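Local atomic coordinates of binding domain (Hc) of Paraclostridial Mosquitocidal Protein 1 (Paraclostridium bifermentans, PDB entry 6HOX), a protein that forms the receptor-binding part of a clostridial-type neurotoxin that targets Anopheles mosquitoes and serves to direct the toxin to host nerve cells. Residues T172-Q175 / L176-C179; R229-N232 / E233-E237. One frame throughout, in Å; residues are numbered along the deposited sequence.

Contact 1: residues T172-Q175 / L176-C179; sequences TVNQ and LKDC
The first torsions of Asn174 and Lys177 lay their side chains across each other. Asn174 has CG anti to its backbone nitrogen (chi1 179°), and Lys177 has CG anti to its carbonyl carbon (chi1 -84°). The side chains cross at a slant, with Lys177 CB and CD near the amide oxygen of Asn174. Lys177 CD lies 3.6 Å from Asn174 OD1. The motif is a beta hairpin with a classic beta bulge beside its turn: Lys177 and Asp178 both face Asn174. It joins strands 167-174 and 178-183 in the N-terminal receptor-binding region, whose family belongs to the concanavalin-like clan. Asn174 O takes the N-H of Lys177 at 2.9 Å, with the donor tilted from the carbonyl plane. The N-H of Asp178 adds a weak, bent bond to the same oxygen. In return, Asn174 N gives a hydrogen bond to Asp178 O at 3.0 Å. Val173 and Cys179 form the next, non-hydrogen-bonded pair. Their side chains share the buried face of the sheet, where Trp134 and Met136 of strand 131-137 cover them. Val173 CG2 touches Cys179 SG there at 4.1 Å. Cys179 CA makes a C-H···O contact with Thr172 O at 3.3 Å. A water is hydrogen-bonded to Thr172 OG1 and to Asp178 O, 3.0 Å from the latter.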
loop_
_atom_site.group_PDB
_atom_site.type_symbol
_atom_site.label_atom_id
_atom_site.label_comp_id
_atom_site.label_asym_id
_atom_site.label_seq_id
_atom_site.Cartn_x
_atom_site.Cartn_y
_atom_site.Cartn_z
ATOM N N THR A 172 12.738 -4.483 -15.322
ATOM C CA THR A 172 12.843 -4.980 -16.675
ATOM C C THR A 172 14.332 -5.003 -17.046
ATOM O O THR A 172 15.090 -4.066 -16.722
ATOM C CB THR A 172 11.965 -4.163 -17.638
ATOM O OG1 THR A 172 12.490 -2.842 -17.767
ATOM C CG2 THR A 172 10.520 -4.063 -17.190
ATOM N N VAL A 173 14.753 -6.105 -17.680
ATOM C CA VAL A 173 16.134 -6.311 -18.105
ATOM C C VAL A 173 16.137 -6.629 -19.605
ATOM O O VAL A 173 15.660 -7.678 -20.045
ATOM C CB VAL A 173 16.799 -7.410 -17.263
ATOM C CG1 VAL A 173 18.245 -7.654 -17.669
ATOM C CG2 VAL A 173 16.704 -7.080 -15.780
ATOM N N ASN A 174 16.607 -5.649 -20.377
ATOM C CA ASN A 174 16.947 -5.788 -21.766
ATOM C C ASN A 174 18.467 -5.888 -21.823
ATOM O O ASN A 174 19.147 -4.848 -21.773
ATOM C CB ASN A 174 16.424 -4.615 -22.592
ATOM C CG ASN A 174 16.778 -4.706 -24.061
ATOM O OD1 ASN A 174 16.263 -3.933 -24.863
ATOM N ND2 ASN A 174 17.650 -5.632 -24.427
ATOM N N GLN A 175 18.971 -7.131 -21.843
ATOM C CA GLN A 175 20.411 -7.404 -21.791
ATOM C C GLN A 175 21.046 -6.720 -23.009
ATOM O O GLN A 175 20.452 -6.675 -24.079
ATOM C CB GLN A 175 20.683 -8.911 -21.637
ATOM C CG GLN A 175 20.252 -9.447 -20.268
ATOM C CD GLN A 175 20.825 -10.773 -19.810
ATOM O OE1 GLN A 175 20.121 -11.782 -19.736
ATOM N NE2 GLN A 175 22.089 -10.767 -19.414
ATOM N N LEU A 176 22.194 -6.069 -22.785
ATOM C CA LEU A 176 22.909 -5.301 -23.811
ATOM C C LEU A 176 22.382 -3.859 -23.897
ATOM O O LEU A 176 23.058 -3.004 -24.477
ATOM C CB LEU A 176 22.794 -6.018 -25.165
ATOM C CG LEU A 176 23.597 -5.418 -26.321
ATOM C CD1 LEU A 176 25.062 -5.227 -25.946
ATOM C CD2 LEU A 176 23.469 -6.284 -27.569
ATOM N N LYS A 177 21.204 -3.562 -23.328
ATOM C CA LYS A 177 20.689 -2.187 -23.352
ATOM C C LYS A 177 20.570 -1.624 -21.929
ATOM O O LYS A 177 21.477 -0.948 -21.458
ATOM C CB LYS A 177 19.363 -2.098 -24.110
ATOM C CG LYS A 177 19.506 -1.963 -25.615
ATOM C CD LYS A 177 18.328 -1.287 -26.280
ATOM C CE LYS A 177 18.426 -1.316 -27.795
ATOM N NZ LYS A 177 17.232 -0.704 -28.428
ATOM N N ASP A 178 19.430 -1.848 -21.265
ATOM C CA ASP A 178 19.197 -1.200 -19.992
ATOM C C ASP A 178 18.400 -2.105 -19.055
ATOM O O ASP A 178 17.691 -3.028 -19.465
ATOM C CB ASP A 178 18.490 0.146 -20.151
ATOM C CG ASP A 178 17.212 0.076 -20.966
ATOM O OD1 ASP A 178 16.956 -0.981 -21.596
ATOM O OD2 ASP A 178 16.481 1.081 -20.968
ATOM N N CYS A 179 18.587 -1.797 -17.777
ATOM C CA CYS A 179 17.839 -2.293 -16.679
ATOM C C CYS A 179 16.971 -1.150 -16.138
ATOM O O CYS A 179 17.511 -0.066 -15.924
ATOM C CB CYS A 179 18.809 -2.723 -15.597
ATOM S SG CYS A 179 17.913 -3.452 -14.233
HETATM O O HOH W 1 14.834 -2.240 -19.256
#

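Contact 2: residues R229-N232 / E233-E237; sequences RALN and ESEVE
Arg229 and Glu235 form an end-on salt bridge, one nitrogen to each carboxylate oxygen. Arg229 NH1 reaches Glu235 OE1 at 2.8 Å, on the syn side and close to both group planes. Arg229 NH2 lies 2.6 Å from Glu235 OE2 but comes from above the carboxylate, 48° out of its plane. The two flat groups are thus twisted against each other, not coplanar. Glu235 OE1 has a second donor. Asn232 N meets its anti lone pair at 2.8 Å in a nearly straight bond. Two bonds therefore grip OE1 and help fix the rotation of the carboxylate. In exchange, Asn232 OD1 accepts from Glu235 N at 2.8 Å. This reciprocal pair is a capping box, with Asn232 as N-cap of helix 233-241. The Asn232 side chain stands between its backbone nitrogen and carbonyl carbon (chi1 68°), which turns OD1 back to the first turn. Its amide stacks on the Glu235 carboxylate, the planes 29° apart. Asn232 O then receives Val236 N at 3.0 Å, the first bond of the regular helical pattern. Leu231 CD2 lies over one face of the Arg229 guanidinium, near its rim, and Leu231 CB packs on Val236 CG2 at 3.9 Å. Farther out, Thr90 OG1 is hydrogen-bonded to Arg229 O and Leu231 N, tying the loop to strand 89-96. The helix start rests on the sheet that strand 218-227 belongs to. Val236 touches Thr170 and Thr172 of strand 167-174 and Tyr182 of strand 178-183.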
loop_
_atom_site.group_PDB
_atom_site.type_symbol
_atom_site.label_atom_id
_atom_site.label_comp_id
_atom_site.label_asym_id
_atom_site.label_seq_id
_atom_site.Cartn_x
_atom_site.Cartn_y
_atom_site.Cartn_z
ATOM N N ARG A 229 10.342 -11.701 -21.315
ATOM C CA ARG A 229 10.532 -10.525 -22.144
ATOM C C ARG A 229 10.736 -9.326 -21.211
ATOM O O ARG A 229 10.319 -9.374 -20.053
ATOM C CB ARG A 229 9.292 -10.337 -23.032
ATOM C CG ARG A 229 9.434 -9.268 -24.102
ATOM C CD ARG A 229 8.315 -9.334 -25.124
ATOM N NE ARG A 229 7.001 -9.132 -24.525
ATOM C CZ ARG A 229 6.465 -7.947 -24.260
ATOM N NH1 ARG A 229 7.203 -6.852 -24.318
ATOM N NH2 ARG A 229 5.187 -7.861 -23.939
ATOM N N ALA A 230 11.375 -8.272 -21.726
ATOM C CA ALA A 230 11.505 -6.993 -21.036
ATOM C C ALA A 230 10.293 -6.130 -21.383
ATOM O O ALA A 230 10.179 -5.716 -22.516
ATOM C CB ALA A 230 12.774 -6.295 -21.453
ATOM N N LEU A 231 9.403 -5.872 -20.419
ATOM C CA LEU A 231 8.213 -5.097 -20.717
ATOM C C LEU A 231 8.631 -3.644 -20.952
ATOM O O LEU A 231 9.573 -3.145 -20.318
ATOM C CB LEU A 231 7.197 -5.182 -19.574
ATOM C CG LEU A 231 6.758 -6.569 -19.113
ATOM C CD1 LEU A 231 5.743 -6.450 -17.988
ATOM C CD2 LEU A 231 6.173 -7.380 -20.253
ATOM N N ASN A 232 7.930 -2.967 -21.870
ATOM C CA ASN A 232 8.146 -1.551 -22.095
ATOM C C ASN A 232 7.342 -0.769 -21.039
ATOM O O ASN A 232 6.575 -1.349 -20.266
ATOM C CB ASN A 232 7.873 -1.151 -23.552
ATOM C CG ASN A 232 6.418 -1.241 -23.962
ATOM O OD1 ASN A 232 5.515 -1.004 -23.157
ATOM N ND2 ASN A 232 6.191 -1.574 -25.220
ATOM N N GLU A 233 7.581 0.547 -21.000
ATOM C CA GLU A 233 7.046 1.450 -19.993
ATOM C C GLU A 233 5.506 1.366 -19.980
ATOM O O GLU A 233 4.883 1.370 -18.887
ATOM C CB GLU A 233 7.626 2.849 -20.232
ATOM C CG GLU A 233 7.364 3.825 -19.102
ATOM C CD GLU A 233 8.128 5.139 -19.172
ATOM O OE1 GLU A 233 8.975 5.274 -20.073
ATOM O OE2 GLU A 233 7.858 6.036 -18.336
ATOM N N SER A 234 4.892 1.264 -21.167
ATOM C CA SER A 234 3.410 1.200 -21.295
ATOM C C SER A 234 2.871 -0.138 -20.778
ATOM O O SER A 234 1.790 -0.203 -20.189
ATOM C CB SER A 234 2.956 1.422 -22.710
ATOM O OG SER A 234 3.335 2.710 -23.148
ATOM N N GLU A 235 3.611 -1.211 -21.056
ATOM C CA GLU A 235 3.242 -2.536 -20.599
ATOM C C GLU A 235 3.306 -2.620 -19.064
ATOM O O GLU A 235 2.481 -3.291 -18.467
ATOM C CB GLU A 235 4.139 -3.579 -21.266
ATOM C CG GLU A 235 3.846 -3.754 -22.737
ATOM C CD GLU A 235 4.814 -4.654 -23.487
ATOM O OE1 GLU A 235 6.027 -4.588 -23.211
ATOM O OE2 GLU A 235 4.352 -5.404 -24.354
ATOM N N VAL A 236 4.275 -1.947 -18.428
ATOM C CA VAL A 236 4.421 -1.999 -16.960
ATOM C C VAL A 236 3.228 -1.275 -16.313
ATOM O O VAL A 236 2.662 -1.748 -15.333
ATOM C CB VAL A 236 5.770 -1.418 -16.491
ATOM C CG1 VAL A 236 5.835 -1.302 -14.974
ATOM C CG2 VAL A 236 6.954 -2.218 -17.020
ATOM N N GLU A 237 2.819 -0.140 -16.888
ATOM C CA GLU A 237 1.646 0.592 -16.386
ATOM C C GLU A 237 0.407 -0.307 -16.465
ATOM O O GLU A 237 -0.379 -0.409 -15.522
ATOM C CB GLU A 237 1.450 1.884 -17.179
ATOM C CG GLU A 237 0.434 2.820 -16.571
ATOM C CD GLU A 237 0.399 4.176 -17.245
ATOM O OE1 GLU A 237 0.175 4.205 -18.461
ATOM O OE2 GLU A 237 0.653 5.189 -16.563
#

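How the contacts relate
Contact 1 and contact 2 lie in series along the chain, with their centres about 12 Å apart, and they touch directly. Thr172 CG2 of the hairpin packs against Leu231 O at 3.4 Å. The same methyl lies 4.0 Å from Val236 CG2, so it fits where the loop becomes the helix. Ala230 CB, just before Leu231, rests against Val173 O at 3.5 Å. The loop and the helix start thus pack on strand 167-174, the first strand of the hairpin. Strand 89-96 links both contacts further: Phe89 pairs with Val173, while Thr90 meets Thr172 and bonds to the loop. Both contacts lie within the receptor-binding part of the toxin.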